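Local coordinates for protein SUMO-1 cysteine protease S273R (African swine fever virus pig/Kenya/KEN-50/1950, PDB 6LJ9) that probably cleaves the viral polyprotein precursors pp220 and pp62 into core-shell proteins as a cysteine protease and blunts host innate immune signalling, at residues K106-E118 against T152-G164. Sequence-based numbering, arbitrary orientation.
Sequences KFFNCPFSMMDFE and TFGCVLNTDFSTG
F107, F108 and N109 pair in parallel register with T152, F153 and G154, the two short strands running 4.7 Å apart with 27° between their directions. The ladder climbs from T152 N to K106 O, F108 N to T152 O and G154 N to F108 O, and ends with C110 N bound to G154 O at 3.3 Å. K106 O takes a second bond, 2.9 Å long, from T152 OG1, which approaches from above the carbonyl plane while T152 N comes in almost head-on. The same hydroxyl oxygen lies at the edge of the F107 ring. With CG anti to the backbone N (chi1 168°), that ring reaches along the neighbouring strand until CE1 is 3.5 Å from G154 N, beside a glycine with no side chain to obstruct it. On the other face of the sheet F108 and F153 point the same way and meet rim to rim, CD1 to CD2 at 3.4 Å, their planes only 18° apart; F153 CZ also touches C110 CB. Just past the last bridged pair, N109 and G154, the C110-C155 disulfide, SG to SG 2.0 Å, ties the departing chain covalently to strand 152-158. At the end of the F112-M115 type I turn the chain comes back to this strand, M115 CG lying 3.2 Å from V156 O and D116 CB beside N158 CB. Farther on, E118 CB sits over one face of the F161 ring, 4.0 Å from its centroid. N158 OD1 accepts from D160 N, forming an Asx turn, and also from H168 N, placing this end of the strand beside the probable catalytic histidine. The arrangement is a parallel strand, outermost within the chain, linked by a disulfide to strand 152-158 in the five-stranded mixed sheet of the Ulp1-like catalytic domain.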
ATOM      1  N   LYS B 106      -4.045  -2.920  -2.342  1.00 28.22           N
ATOM      2  CA  LYS B 106      -3.800  -2.991  -3.779  1.00 23.30           C
ATOM      3  C   LYS B 106      -3.502  -4.415  -4.232  1.00 26.75           C
ATOM      4  O   LYS B 106      -2.855  -4.613  -5.265  1.00 30.41           O
ATOM      5  CB  LYS B 106      -2.659  -2.053  -4.178  1.00 24.48           C
ATOM      6  CG  LYS B 106      -2.971  -0.575  -3.993  1.00 35.98           C
ATOM      7  CD  LYS B 106      -1.954   0.302  -4.710  1.00 48.31           C
ATOM      8  CE  LYS B 106      -2.267   1.780  -4.530  1.00 47.61           C
ATOM      9  NZ  LYS B 106      -2.111   2.221  -3.116  1.00 48.24           N
ATOM     10  N   PHE B 107      -3.963  -5.407  -3.477  1.00 20.63           N
ATOM     11  CA  PHE B 107      -3.707  -6.813  -3.756  1.00 16.67           C
ATOM     12  C   PHE B 107      -4.998  -7.487  -4.198  1.00 18.18           C
ATOM     13  O   PHE B 107      -6.029  -7.365  -3.528  1.00 20.90           O
ATOM     14  CB  PHE B 107      -3.133  -7.510  -2.520  1.00 13.96           C
ATOM     15  CG  PHE B 107      -3.101  -9.006  -2.625  1.00 12.74           C
ATOM     16  CD1 PHE B 107      -2.262  -9.631  -3.531  1.00 20.21           C
ATOM     17  CD2 PHE B 107      -3.899  -9.788  -1.806  1.00 16.77           C
ATOM     18  CE1 PHE B 107      -2.226 -11.009  -3.628  1.00 14.55           C
ATOM     19  CE2 PHE B 107      -3.868 -11.167  -1.897  1.00 16.73           C
ATOM     20  CZ  PHE B 107      -3.030 -11.778  -2.809  1.00 17.08           C
ATOM     21  N   PHE B 108      -4.940  -8.193  -5.325  1.00 21.49           N
ATOM     22  CA  PHE B 108      -6.094  -8.892  -5.876  1.00 21.79           C
ATOM     23  C   PHE B 108      -5.958 -10.375  -5.548  1.00 27.23           C
ATOM     24  O   PHE B 108      -5.028 -11.039  -6.016  1.00 20.36           O
ATOM     25  CB  PHE B 108      -6.198  -8.669  -7.385  1.00 16.29           C
ATOM     26  CG  PHE B 108      -7.486  -9.165  -7.984  1.00 16.04           C
ATOM     27  CD1 PHE B 108      -7.638 -10.497  -8.335  1.00 14.54           C
ATOM     28  CD2 PHE B 108      -8.542  -8.297  -8.204  1.00 12.33           C
ATOM     29  CE1 PHE B 108      -8.819 -10.956  -8.887  1.00 17.11           C
ATOM     30  CE2 PHE B 108      -9.728  -8.750  -8.759  1.00 22.85           C
ATOM     31  CZ  PHE B 108      -9.865 -10.082  -9.100  1.00 14.58           C
ATOM     32  N   ASN B 109      -6.883 -10.890  -4.744  1.00 28.25           N
ATOM     33  CA  ASN B 109      -6.899 -12.301  -4.391  1.00 30.89           C
ATOM     34  C   ASN B 109      -7.833 -13.040  -5.343  1.00 26.47           C
ATOM     35  O   ASN B 109      -8.984 -12.633  -5.530  1.00 36.14           O
ATOM     36  CB  ASN B 109      -7.337 -12.488  -2.939  1.00 21.44           C
ATOM     37  CG  ASN B 109      -8.642 -11.787  -2.631  1.00 32.88           C
ATOM     38  OD1 ASN B 109      -8.725 -10.560  -2.675  1.00 34.78           O
ATOM     39  ND2 ASN B 109      -9.672 -12.563  -2.316  1.00 26.96           N
ATOM     40  N   CYS B 110      -7.334 -14.110  -5.951  1.00 30.53           N
ATOM     41  CA  CYS B 110      -8.111 -14.811  -6.960  1.00 43.57           C
ATOM     42  C   CYS B 110      -9.315 -15.494  -6.310  1.00 50.71           C
ATOM     43  O   CYS B 110      -9.226 -15.939  -5.161  1.00 49.49           O
ATOM     44  CB  CYS B 110      -7.240 -15.843  -7.679  1.00 51.37           C
ATOM     45  SG  CYS B 110      -6.571 -17.127  -6.611  1.00 80.27           S
ATOM     46  N   PRO B 111     -10.461 -15.578  -7.003  1.00 65.97           N
ATOM     47  CA  PRO B 111     -11.647 -16.195  -6.387  1.00 61.08           C
ATOM     48  C   PRO B 111     -11.487 -17.686  -6.134  1.00 78.43           C
ATOM     49  O   PRO B 111     -10.459 -18.284  -6.468  1.00 68.36           O
ATOM     50  CB  PRO B 111     -12.761 -15.917  -7.407  1.00 45.69           C
ATOM     51  CG  PRO B 111     -12.286 -14.756  -8.195  1.00 62.41           C
ATOM     52  CD  PRO B 111     -10.788 -14.906  -8.271  1.00 73.17           C
ATOM     53  N   PHE B 112     -12.519 -18.298  -5.547  1.00 97.87           N
ATOM     54  CA  PHE B 112     -12.428 -19.702  -5.163  1.00109.08           C
ATOM     55  C   PHE B 112     -12.544 -20.626  -6.369  1.00120.12           C
ATOM     56  O   PHE B 112     -11.914 -21.689  -6.395  1.00120.48           O
ATOM     57  CB  PHE B 112     -13.510 -20.030  -4.131  1.00104.62           C
ATOM     58  CG  PHE B 112     -13.377 -21.396  -3.507  1.00100.58           C
ATOM     59  CD1 PHE B 112     -13.967 -22.504  -4.093  1.00101.92           C
ATOM     60  CD2 PHE B 112     -12.680 -21.565  -2.321  1.00 95.87           C
ATOM     61  CE1 PHE B 112     -13.849 -23.758  -3.519  1.00 99.24           C
ATOM     62  CE2 PHE B 112     -12.558 -22.816  -1.742  1.00100.95           C
ATOM     63  CZ  PHE B 112     -13.145 -23.913  -2.342  1.00102.37           C
ATOM     64  N   SER B 113     -13.333 -20.242  -7.375  1.00128.69           N
ATOM     65  CA  SER B 113     -13.553 -21.123  -8.519  1.00134.88           C
ATOM     66  C   SER B 113     -12.325 -21.175  -9.420  1.00138.55           C
ATOM     67  O   SER B 113     -11.913 -22.254  -9.862  1.00140.68           O
ATOM     68  CB  SER B 113     -14.779 -20.662  -9.305  1.00133.33           C
ATOM     69  OG  SER B 113     -15.082 -21.567 -10.353  1.00132.96           O
ATOM     70  N   MET B 114     -11.726 -20.019  -9.704  1.00137.52           N
ATOM     71  CA  MET B 114     -10.546 -19.964 -10.558  1.00137.71           C
ATOM     72  C   MET B 114      -9.273 -20.189  -9.754  1.00131.97           C
ATOM     73  O   MET B 114      -8.213 -19.654 -10.099  1.00128.54           O
ATOM     74  CB  MET B 114     -10.460 -18.623 -11.287  1.00141.40           C
ATOM     75  CG  MET B 114     -11.528 -18.394 -12.335  1.00141.03           C
ATOM     76  SD  MET B 114     -11.101 -17.003 -13.398  1.00139.83           S
ATOM     77  CE  MET B 114     -10.604 -15.795 -12.173  1.00135.82           C
ATOM     78  N   MET B 115      -9.360 -20.980  -8.686  1.00133.76           N
ATOM     79  CA  MET B 115      -8.215 -21.168  -7.801  1.00138.89           C
ATOM     80  C   MET B 115      -7.336 -22.334  -8.248  1.00154.34           C
ATOM     81  O   MET B 115      -6.158 -22.143  -8.562  1.00156.60           O
ATOM     82  CB  MET B 115      -8.692 -21.376  -6.360  1.00124.33           C
ATOM     83  CG  MET B 115      -7.570 -21.308  -5.342  1.00108.85           C
ATOM     84  SD  MET B 115      -8.053 -21.945  -3.732  1.00 91.45           S
ATOM     85  CE  MET B 115      -9.458 -20.898  -3.400  1.00 93.40           C
ATOM     86  N   ASP B 116      -7.898 -23.547  -8.288  1.00162.84           N
ATOM     87  CA  ASP B 116      -7.130 -24.771  -8.531  1.00166.91           C
ATOM     88  C   ASP B 116      -7.734 -25.525  -9.718  1.00155.10           C
ATOM     89  O   ASP B 116      -8.254 -26.631  -9.559  1.00158.63           O
ATOM     90  CB  ASP B 116      -7.105 -25.659  -7.284  1.00182.01           C
ATOM     91  CG  ASP B 116      -6.955 -24.870  -6.003  1.00193.97           C
ATOM     92  OD1 ASP B 116      -6.105 -23.961  -5.961  1.00198.15           O
ATOM     93  OD2 ASP B 116      -7.687 -25.160  -5.034  1.00197.84           O
ATOM     94  N   PHE B 117      -7.648 -24.943 -10.912  1.00138.84           N
ATOM     95  CA  PHE B 117      -8.221 -25.598 -12.080  1.00126.66           C
ATOM     96  C   PHE B 117      -7.475 -25.204 -13.345  1.00108.48           C
ATOM     97  O   PHE B 117      -7.195 -24.024 -13.571  1.00 87.93           O
ATOM     98  CB  PHE B 117      -9.710 -25.268 -12.224  1.00132.79           C
ATOM     99  CG  PHE B 117     -10.600 -26.119 -11.366  1.00135.83           C
ATOM    100  CD1 PHE B 117     -10.881 -27.425 -11.728  1.00133.55           C
ATOM    101  CD2 PHE B 117     -11.148 -25.619 -10.197  1.00135.53           C
ATOM    102  CE1 PHE B 117     -11.695 -28.218 -10.944  1.00131.96           C
ATOM    103  CE2 PHE B 117     -11.964 -26.407  -9.406  1.00134.11           C
ATOM    104  CZ  PHE B 117     -12.238 -27.708  -9.781  1.00133.87           C
ATOM    105  N   GLU B 118      -7.153 -26.213 -14.157  1.00123.80           N
ATOM    106  CA  GLU B 118      -6.663 -25.991 -15.511  1.00127.32           C
ATOM    107  C   GLU B 118      -7.742 -25.402 -16.410  1.00126.28           C
ATOM    108  O   GLU B 118      -7.420 -24.725 -17.393  1.00129.60           O
ATOM    109  CB  GLU B 118      -6.142 -27.316 -16.079  1.00134.53           C
ATOM    110  CG  GLU B 118      -5.803 -27.319 -17.560  1.00144.06           C
ATOM    111  CD  GLU B 118      -5.419 -28.700 -18.063  1.00149.42           C
ATOM    112  OE1 GLU B 118      -5.324 -29.634 -17.239  1.00149.45           O
ATOM    113  OE2 GLU B 118      -5.217 -28.852 -19.286  1.00149.17           O
ATOM    114  N   THR B 152      -1.014  -5.818  -7.655  1.00 18.14           N
ATOM    115  CA  THR B 152      -0.483  -7.135  -7.339  1.00 12.38           C
ATOM    116  C   THR B 152      -1.600  -8.161  -7.447  1.00 19.52           C
ATOM    117  O   THR B 152      -2.757  -7.881  -7.123  1.00 23.63           O
ATOM    118  CB  THR B 152       0.144  -7.200  -5.935  1.00 20.60           C
ATOM    119  OG1 THR B 152      -0.742  -6.605  -4.979  1.00 23.71           O
ATOM    120  CG2 THR B 152       1.482  -6.481  -5.904  1.00 17.90           C
ATOM    121  N   PHE B 153      -1.237  -9.354  -7.911  1.00 25.60           N
ATOM    122  CA  PHE B 153      -2.172 -10.452  -8.106  1.00 19.47           C
ATOM    123  C   PHE B 153      -1.578 -11.716  -7.504  1.00 22.11           C
ATOM    124  O   PHE B 153      -0.397 -12.011  -7.707  1.00 24.77           O
ATOM    125  CB  PHE B 153      -2.477 -10.655  -9.599  1.00 25.69           C
ATOM    126  CG  PHE B 153      -3.410 -11.798  -9.885  1.00 19.69           C
ATOM    127  CD1 PHE B 153      -2.915 -13.068 -10.144  1.00 26.00           C
ATOM    128  CD2 PHE B 153      -4.779 -11.602  -9.913  1.00 26.20           C
ATOM    129  CE1 PHE B 153      -3.770 -14.119 -10.412  1.00 24.66           C
ATOM    130  CE2 PHE B 153      -5.639 -12.651 -10.182  1.00 27.52           C
ATOM    131  CZ  PHE B 153      -5.134 -13.910 -10.432  1.00 17.49           C
ATOM    132  N   GLY B 154      -2.397 -12.459  -6.765  1.00 22.55           N
ATOM    133  CA  GLY B 154      -1.917 -13.654  -6.101  1.00 14.76           C
ATOM    134  C   GLY B 154      -2.884 -14.816  -6.164  1.00 22.43           C
ATOM    135  O   GLY B 154      -4.096 -14.634  -6.024  1.00 26.50           O
ATOM    136  N   CYS B 155      -2.357 -16.020  -6.371  1.00 22.62           N
ATOM    137  CA  CYS B 155      -3.198 -17.203  -6.451  1.00 17.05           C
ATOM    138  C   CYS B 155      -2.363 -18.430  -6.118  1.00 29.30           C
ATOM    139  O   CYS B 155      -1.175 -18.496  -6.442  1.00 32.93           O
ATOM    140  CB  CYS B 155      -3.831 -17.345  -7.840  1.00 34.31           C
ATOM    141  SG  CYS B 155      -5.400 -18.233  -7.847  1.00 75.92           S
ATOM    142  N   VAL B 156      -3.001 -19.393  -5.458  1.00 17.20           N
ATOM    143  CA  VAL B 156      -2.399 -20.681  -5.133  1.00 16.86           C
ATOM    144  C   VAL B 156      -3.239 -21.762  -5.793  1.00 23.91           C
ATOM    145  O   VAL B 156      -4.462 -21.792  -5.619  1.00 27.40           O
ATOM    146  CB  VAL B 156      -2.318 -20.907  -3.612  1.00 22.43           C
ATOM    147  CG1 VAL B 156      -1.685 -22.254  -3.309  1.00 20.32           C
ATOM    148  CG2 VAL B 156      -1.546 -19.781  -2.944  1.00 16.83           C
ATOM    149  N   LEU B 157      -2.590 -22.646  -6.547  1.00 22.32           N
ATOM    150  CA  LEU B 157      -3.294 -23.661  -7.315  1.00 29.72           C
ATOM    151  C   LEU B 157      -2.697 -25.038  -7.055  1.00 35.73           C
ATOM    152  O   LEU B 157      -1.554 -25.174  -6.610  1.00 37.54           O
ATOM    153  CB  LEU B 157      -3.268 -23.350  -8.818  1.00 36.25           C
ATOM    154  CG  LEU B 157      -1.911 -23.204  -9.502  1.00 43.40           C
ATOM    155  CD1 LEU B 157      -1.630 -24.402 -10.395  1.00 53.59           C
ATOM    156  CD2 LEU B 157      -1.865 -21.914 -10.298  1.00 44.74           C
ATOM    157  N   ASN B 158      -3.497 -26.060  -7.348  1.00 34.05           N
ATOM    158  CA  ASN B 158      -3.121 -27.453  -7.145  1.00 37.74           C
ATOM    159  C   ASN B 158      -2.710 -28.052  -8.484  1.00 41.90           C
ATOM    160  O   ASN B 158      -3.485 -28.018  -9.446  1.00 48.37           O
ATOM    161  CB  ASN B 158      -4.282 -28.239  -6.535  1.00 47.92           C
ATOM    162  CG  ASN B 158      -3.866 -29.607  -6.032  1.00 54.99           C
ATOM    163  OD1 ASN B 158      -2.798 -30.113  -6.375  1.00 62.60           O
ATOM    164  ND2 ASN B 158      -4.715 -30.216  -5.213  1.00 51.68           N
ATOM    165  N   THR B 159      -1.498 -28.603  -8.543  1.00 50.71           N
ATOM    166  CA  THR B 159      -0.975 -29.217  -9.756  1.00 50.36           C
ATOM    167  C   THR B 159      -1.364 -30.683  -9.893  1.00 52.88           C
ATOM    168  O   THR B 159      -0.769 -31.394 -10.709  1.00 53.31           O
ATOM    169  CB  THR B 159       0.550 -29.089  -9.802  1.00 59.00           C
ATOM    170  OG1 THR B 159       1.122 -29.740  -8.661  1.00 56.87           O
ATOM    171  CG2 THR B 159       0.961 -27.627  -9.806  1.00 63.85           C
ATOM    172  N   ASP B 160      -2.349 -31.147  -9.120  1.00 68.20           N
ATOM    173  CA  ASP B 160      -2.743 -32.550  -9.179  1.00 86.51           C
ATOM    174  C   ASP B 160      -3.397 -32.914 -10.506  1.00100.58           C
ATOM    175  O   ASP B 160      -3.450 -34.101 -10.848  1.00106.19           O
ATOM    176  CB  ASP B 160      -3.689 -32.876  -8.022  1.00 95.72           C
ATOM    177  CG  ASP B 160      -3.786 -34.365  -7.747  1.00 99.42           C
ATOM    178  OD1 ASP B 160      -2.977 -35.131  -8.310  1.00 94.54           O
ATOM    179  OD2 ASP B 160      -4.672 -34.767  -6.966  1.00101.84           O
ATOM    180  N   PHE B 161      -3.896 -31.930 -11.259  1.00111.53           N
ATOM    181  CA  PHE B 161      -4.473 -32.231 -12.567  1.00121.55           C
ATOM    182  C   PHE B 161      -3.420 -32.807 -13.507  1.00125.38           C
ATOM    183  O   PHE B 161      -3.683 -33.780 -14.224  1.00129.46           O
ATOM    184  CB  PHE B 161      -5.122 -30.981 -13.167  1.00125.21           C
ATOM    185  CG  PHE B 161      -4.168 -29.842 -13.399  1.00129.70           C
ATOM    186  CD1 PHE B 161      -3.577 -29.654 -14.638  1.00130.59           C
ATOM    187  CD2 PHE B 161      -3.876 -28.947 -12.383  1.00127.48           C
ATOM    188  CE1 PHE B 161      -2.703 -28.607 -14.855  1.00125.89           C
ATOM    189  CE2 PHE B 161      -3.003 -27.896 -12.593  1.00123.09           C
ATOM    190  CZ  PHE B 161      -2.417 -27.725 -13.832  1.00122.73           C
ATOM    191  N   SER B 162      -2.222 -32.227 -13.514  1.00119.96           N
ATOM    192  CA  SER B 162      -1.091 -32.875 -14.156  1.00117.10           C
ATOM    193  C   SER B 162      -0.645 -34.051 -13.296  1.00135.44           C
ATOM    194  O   SER B 162      -0.648 -33.969 -12.064  1.00140.08           O
ATOM    195  CB  SER B 162       0.056 -31.884 -14.354  1.00 98.68           C
ATOM    196  OG  SER B 162       1.076 -32.437 -15.169  1.00 90.21           O
ATOM    197  N   THR B 163      -0.279 -35.153 -13.950  1.00146.87           N
ATOM    198  CA  THR B 163      -0.075 -36.410 -13.238  1.00153.08           C
ATOM    199  C   THR B 163       0.978 -36.260 -12.145  1.00144.84           C
ATOM    200  O   THR B 163       2.030 -35.648 -12.350  1.00149.88           O
ATOM    201  CB  THR B 163       0.315 -37.521 -14.218  1.00166.17           C
ATOM    202  OG1 THR B 163       0.495 -38.751 -13.503  1.00171.39           O
ATOM    203  CG2 THR B 163       1.598 -37.176 -14.969  1.00168.08           C
ATOM    204  N   GLY B 164       0.671 -36.798 -10.970  1.00131.51           N
ATOM    205  CA  GLY B 164       1.558 -36.682  -9.828  1.00122.35           C
ATOM    206  C   GLY B 164       1.005 -37.468  -8.662  1.00115.19           C
ATOM    207  O   GLY B 164      -0.084 -38.044  -8.732  1.00106.04           O
TER